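Local structure of ferric vibriobactin ABC transporter, periplasmic ferric vibriobactin-binding protein (Vibrio cholerae, 3R5T) at residues T143-V154 with L272-N280. The protein binds the ferric complex of the siderophore vibriobactin in the periplasm, probably handing it to an ABC transporter for iron uptake. Residues are numbered along the deposited sequence; the frame is centred on the assembly and turned at random.
Sequences TIHNFEQWTKQV and LFSAREIIN
Ile279 and the indole of Trp150 lock together where two helices of this siderophore-binding protein run side by side, nearly parallel at 12° with their axes 11.8 Å apart. Helix 137-155 is the long interdomain helix expected of this solute-binding family, in which a rigid α-helical link joins two lobes; helix 272-286 packs along it. The wide spacing is bridged by aromatic rings. With chi1 at -176°, CG of Trp150 lies opposite the backbone N and the indole reaches across the gap, and CG2 of Ile279 sits over one face of the six-membered ring as a CH-pi contact, 3.8 Å from its centroid. The same methyl also meets CG2 of Val154 at 3.8 Å. At the ring edge lies the backbone O of Arg276. Toward the N-terminal ends of both segments, Phe147 and Leu272 reach across from facing helices and overlap side by side, their CD1 atoms 3.5 Å apart. CZ of that phenyl also touches Ala275 CB, while Trp123 stacks edge-to-face with it and Leu189 of helix 185-192 helps enclose the packing. The C-terminal segment ties down the polar ends: Trp150 NE1 hydrogen-bonds to Leu294 O, and Asn280 OD1 accepts a hydrogen bond from Met296 N. The Asn280 amide stands 82° from the indole plane, with OD1 at the ring edge, 3.5 Å from Trp150 CZ2.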
# COMPACT_ATOMS: atom_id res chain seq x y z
N THR A 143 -2.38 -12.87 -11.53
CA THR A 143 -3.06 -11.99 -10.57
C THR A 143 -3.14 -10.55 -11.07
O THR A 143 -4.20 -9.90 -11.01
CB THR A 143 -2.36 -12.05 -9.21
OG1 THR A 143 -2.40 -13.40 -8.72
CG2 THR A 143 -3.05 -11.13 -8.19
N ILE A 144 -2.02 -10.04 -11.55
CA ILE A 144 -1.94 -8.68 -12.07
C ILE A 144 -2.82 -8.52 -13.31
O ILE A 144 -3.59 -7.56 -13.42
CB ILE A 144 -0.48 -8.30 -12.40
CG1 ILE A 144 0.33 -8.22 -11.10
CG2 ILE A 144 -0.39 -7.00 -13.18
CD1 ILE A 144 1.81 -8.27 -11.36
N HIS A 145 -2.74 -9.48 -14.22
CA HIS A 145 -3.52 -9.39 -15.43
C HIS A 145 -5.03 -9.40 -15.14
O HIS A 145 -5.80 -8.63 -15.74
CB HIS A 145 -3.16 -10.54 -16.37
CG HIS A 145 -4.13 -10.70 -17.49
ND1 HIS A 145 -4.08 -9.93 -18.63
CD2 HIS A 145 -5.21 -11.51 -17.63
CE1 HIS A 145 -5.07 -10.28 -19.44
NE2 HIS A 145 -5.76 -11.24 -18.85
N ASN A 146 -5.46 -10.26 -14.22
CA ASN A 146 -6.88 -10.32 -13.90
C ASN A 146 -7.36 -9.01 -13.29
O ASN A 146 -8.48 -8.56 -13.57
CB ASN A 146 -7.18 -11.47 -12.94
CG ASN A 146 -7.07 -12.83 -13.58
OD1 ASN A 146 -7.07 -12.96 -14.80
ND2 ASN A 146 -6.96 -13.86 -12.75
N PHE A 147 -6.53 -8.41 -12.44
CA PHE A 147 -6.92 -7.18 -11.77
C PHE A 147 -7.04 -6.06 -12.78
O PHE A 147 -7.95 -5.23 -12.71
CB PHE A 147 -5.90 -6.83 -10.69
CG PHE A 147 -6.31 -5.66 -9.85
CD1 PHE A 147 -7.17 -5.82 -8.77
CD2 PHE A 147 -5.82 -4.39 -10.13
CE1 PHE A 147 -7.54 -4.72 -8.00
CE2 PHE A 147 -6.18 -3.30 -9.37
CZ PHE A 147 -7.03 -3.47 -8.31
N GLU A 148 -6.13 -6.05 -13.74
CA GLU A 148 -6.12 -5.01 -14.76
C GLU A 148 -7.31 -5.14 -15.72
O GLU A 148 -7.85 -4.14 -16.17
CB GLU A 148 -4.77 -4.95 -15.48
CG GLU A 148 -3.89 -3.78 -15.00
CD GLU A 148 -2.90 -4.09 -13.86
OE1 GLU A 148 -3.26 -4.72 -12.82
OE2 GLU A 148 -1.74 -3.63 -14.00
N GLN A 149 -7.71 -6.37 -16.01
CA GLN A 149 -8.93 -6.60 -16.79
C GLN A 149 -10.13 -6.01 -16.06
O GLN A 149 -11.03 -5.41 -16.68
CB GLN A 149 -9.16 -8.09 -17.03
CG GLN A 149 -8.40 -8.68 -18.21
CD GLN A 149 -8.98 -10.01 -18.66
OE1 GLN A 149 -9.68 -10.69 -17.90
NE2 GLN A 149 -8.70 -10.40 -19.91
N TRP A 150 -10.16 -6.17 -14.75
CA TRP A 150 -11.23 -5.62 -13.94
C TRP A 150 -11.22 -4.10 -13.91
O TRP A 150 -12.27 -3.47 -14.07
CB TRP A 150 -11.12 -6.17 -12.52
CG TRP A 150 -12.25 -5.76 -11.61
CD1 TRP A 150 -13.59 -5.87 -11.85
CD2 TRP A 150 -12.12 -5.23 -10.29
NE1 TRP A 150 -14.30 -5.40 -10.77
CE2 TRP A 150 -13.42 -5.00 -9.79
CE3 TRP A 150 -11.03 -4.91 -9.48
CZ2 TRP A 150 -13.66 -4.48 -8.52
CZ3 TRP A 150 -11.27 -4.37 -8.21
CH2 TRP A 150 -12.57 -4.17 -7.76
N THR A 151 -10.05 -3.50 -13.72
CA THR A 151 -10.00 -2.04 -13.63
C THR A 151 -10.39 -1.40 -14.94
O THR A 151 -10.96 -0.31 -14.94
CB THR A 151 -8.64 -1.49 -13.12
OG1 THR A 151 -7.57 -1.95 -13.95
CG2 THR A 151 -8.39 -1.91 -11.68
N LYS A 152 -10.10 -2.08 -16.04
CA LYS A 152 -10.55 -1.65 -17.36
C LYS A 152 -12.07 -1.56 -17.39
O LYS A 152 -12.64 -0.55 -17.82
CB LYS A 152 -10.08 -2.66 -18.41
CG LYS A 152 -8.66 -2.46 -18.86
CD LYS A 152 -8.62 -1.96 -20.30
CE LYS A 152 -7.19 -1.79 -20.77
NZ LYS A 152 -6.48 -0.77 -19.97
N GLN A 153 -12.72 -2.62 -16.94
CA GLN A 153 -14.18 -2.66 -16.93
C GLN A 153 -14.74 -1.56 -16.04
O GLN A 153 -15.70 -0.87 -16.38
CB GLN A 153 -14.67 -4.01 -16.41
CG GLN A 153 -14.51 -5.18 -17.36
CD GLN A 153 -15.00 -6.46 -16.71
OE1 GLN A 153 -15.96 -7.06 -17.17
NE2 GLN A 153 -14.36 -6.84 -15.60
N VAL A 154 -14.14 -1.41 -14.86
CA VAL A 154 -14.61 -0.42 -13.92
C VAL A 154 -14.42 0.99 -14.48
O VAL A 154 -15.31 1.83 -14.39
CB VAL A 154 -13.85 -0.55 -12.58
CG1 VAL A 154 -14.17 0.63 -11.68
CG2 VAL A 154 -14.17 -1.89 -11.90
N LEU A 272 -3.57 -5.97 -3.08
CA LEU A 272 -4.69 -6.46 -3.87
C LEU A 272 -6.00 -6.38 -3.09
O LEU A 272 -7.04 -5.99 -3.64
CB LEU A 272 -4.44 -7.91 -4.26
CG LEU A 272 -5.63 -8.60 -4.92
CD1 LEU A 272 -6.04 -7.95 -6.25
CD2 LEU A 272 -5.31 -10.09 -5.12
N PHE A 273 -5.94 -6.70 -1.80
CA PHE A 273 -7.15 -6.78 -1.00
C PHE A 273 -7.73 -5.41 -0.69
O PHE A 273 -8.94 -5.19 -0.87
CB PHE A 273 -6.87 -7.62 0.24
CG PHE A 273 -6.22 -8.93 -0.11
CD1 PHE A 273 -4.86 -9.11 0.04
CD2 PHE A 273 -6.98 -9.93 -0.69
CE1 PHE A 273 -4.27 -10.32 -0.33
CE2 PHE A 273 -6.39 -11.14 -1.06
CZ PHE A 273 -5.04 -11.33 -0.88
N SER A 274 -6.90 -4.47 -0.25
CA SER A 274 -7.44 -3.14 -0.02
C SER A 274 -7.78 -2.43 -1.33
O SER A 274 -8.72 -1.63 -1.36
CB SER A 274 -6.50 -2.27 0.83
OG SER A 274 -5.20 -2.22 0.28
N ALA A 275 -7.04 -2.74 -2.39
CA ALA A 275 -7.33 -2.17 -3.71
C ALA A 275 -8.73 -2.58 -4.17
O ALA A 275 -9.50 -1.75 -4.67
CB ALA A 275 -6.27 -2.60 -4.74
N ARG A 276 -9.07 -3.85 -3.99
CA ARG A 276 -10.42 -4.30 -4.31
C ARG A 276 -11.47 -3.54 -3.51
O ARG A 276 -12.49 -3.12 -4.05
CB ARG A 276 -10.57 -5.79 -4.03
CG ARG A 276 -10.01 -6.69 -5.10
CD ARG A 276 -10.11 -8.14 -4.68
NE ARG A 276 -9.59 -9.00 -5.73
CZ ARG A 276 -9.16 -10.24 -5.54
NH1 ARG A 276 -9.17 -10.78 -4.33
NH2 ARG A 276 -8.70 -10.95 -6.57
N GLU A 277 -11.24 -3.37 -2.21
CA GLU A 277 -12.20 -2.66 -1.38
C GLU A 277 -12.38 -1.23 -1.90
O GLU A 277 -13.50 -0.74 -2.01
CB GLU A 277 -11.75 -2.63 0.08
CG GLU A 277 -11.75 -3.99 0.77
CD GLU A 277 -11.55 -3.89 2.28
OE1 GLU A 277 -12.01 -2.90 2.88
OE2 GLU A 277 -10.96 -4.82 2.86
N ILE A 278 -11.27 -0.57 -2.20
CA ILE A 278 -11.29 0.80 -2.70
C ILE A 278 -12.05 0.94 -4.03
O ILE A 278 -12.89 1.82 -4.18
CB ILE A 278 -9.87 1.37 -2.84
CG1 ILE A 278 -9.22 1.47 -1.46
CG2 ILE A 278 -9.90 2.73 -3.53
CD1 ILE A 278 -7.69 1.68 -1.47
N ILE A 279 -11.75 0.07 -4.99
CA ILE A 279 -12.45 0.09 -6.26
C ILE A 279 -13.93 -0.21 -6.06
O ILE A 279 -14.77 0.44 -6.68
CB ILE A 279 -11.80 -0.91 -7.25
CG1 ILE A 279 -10.34 -0.51 -7.50
CG2 ILE A 279 -12.57 -0.96 -8.57
CD1 ILE A 279 -10.13 0.98 -7.75
N ASN A 280 -14.25 -1.17 -5.19
CA ASN A 280 -15.65 -1.45 -4.88
C ASN A 280 -16.35 -0.18 -4.38
O ASN A 280 -17.49 0.08 -4.76
CB ASN A 280 -15.79 -2.55 -3.83
CG ASN A 280 -15.56 -3.95 -4.40
OD1 ASN A 280 -15.50 -4.15 -5.61
ND2 ASN A 280 -15.44 -4.93 -3.50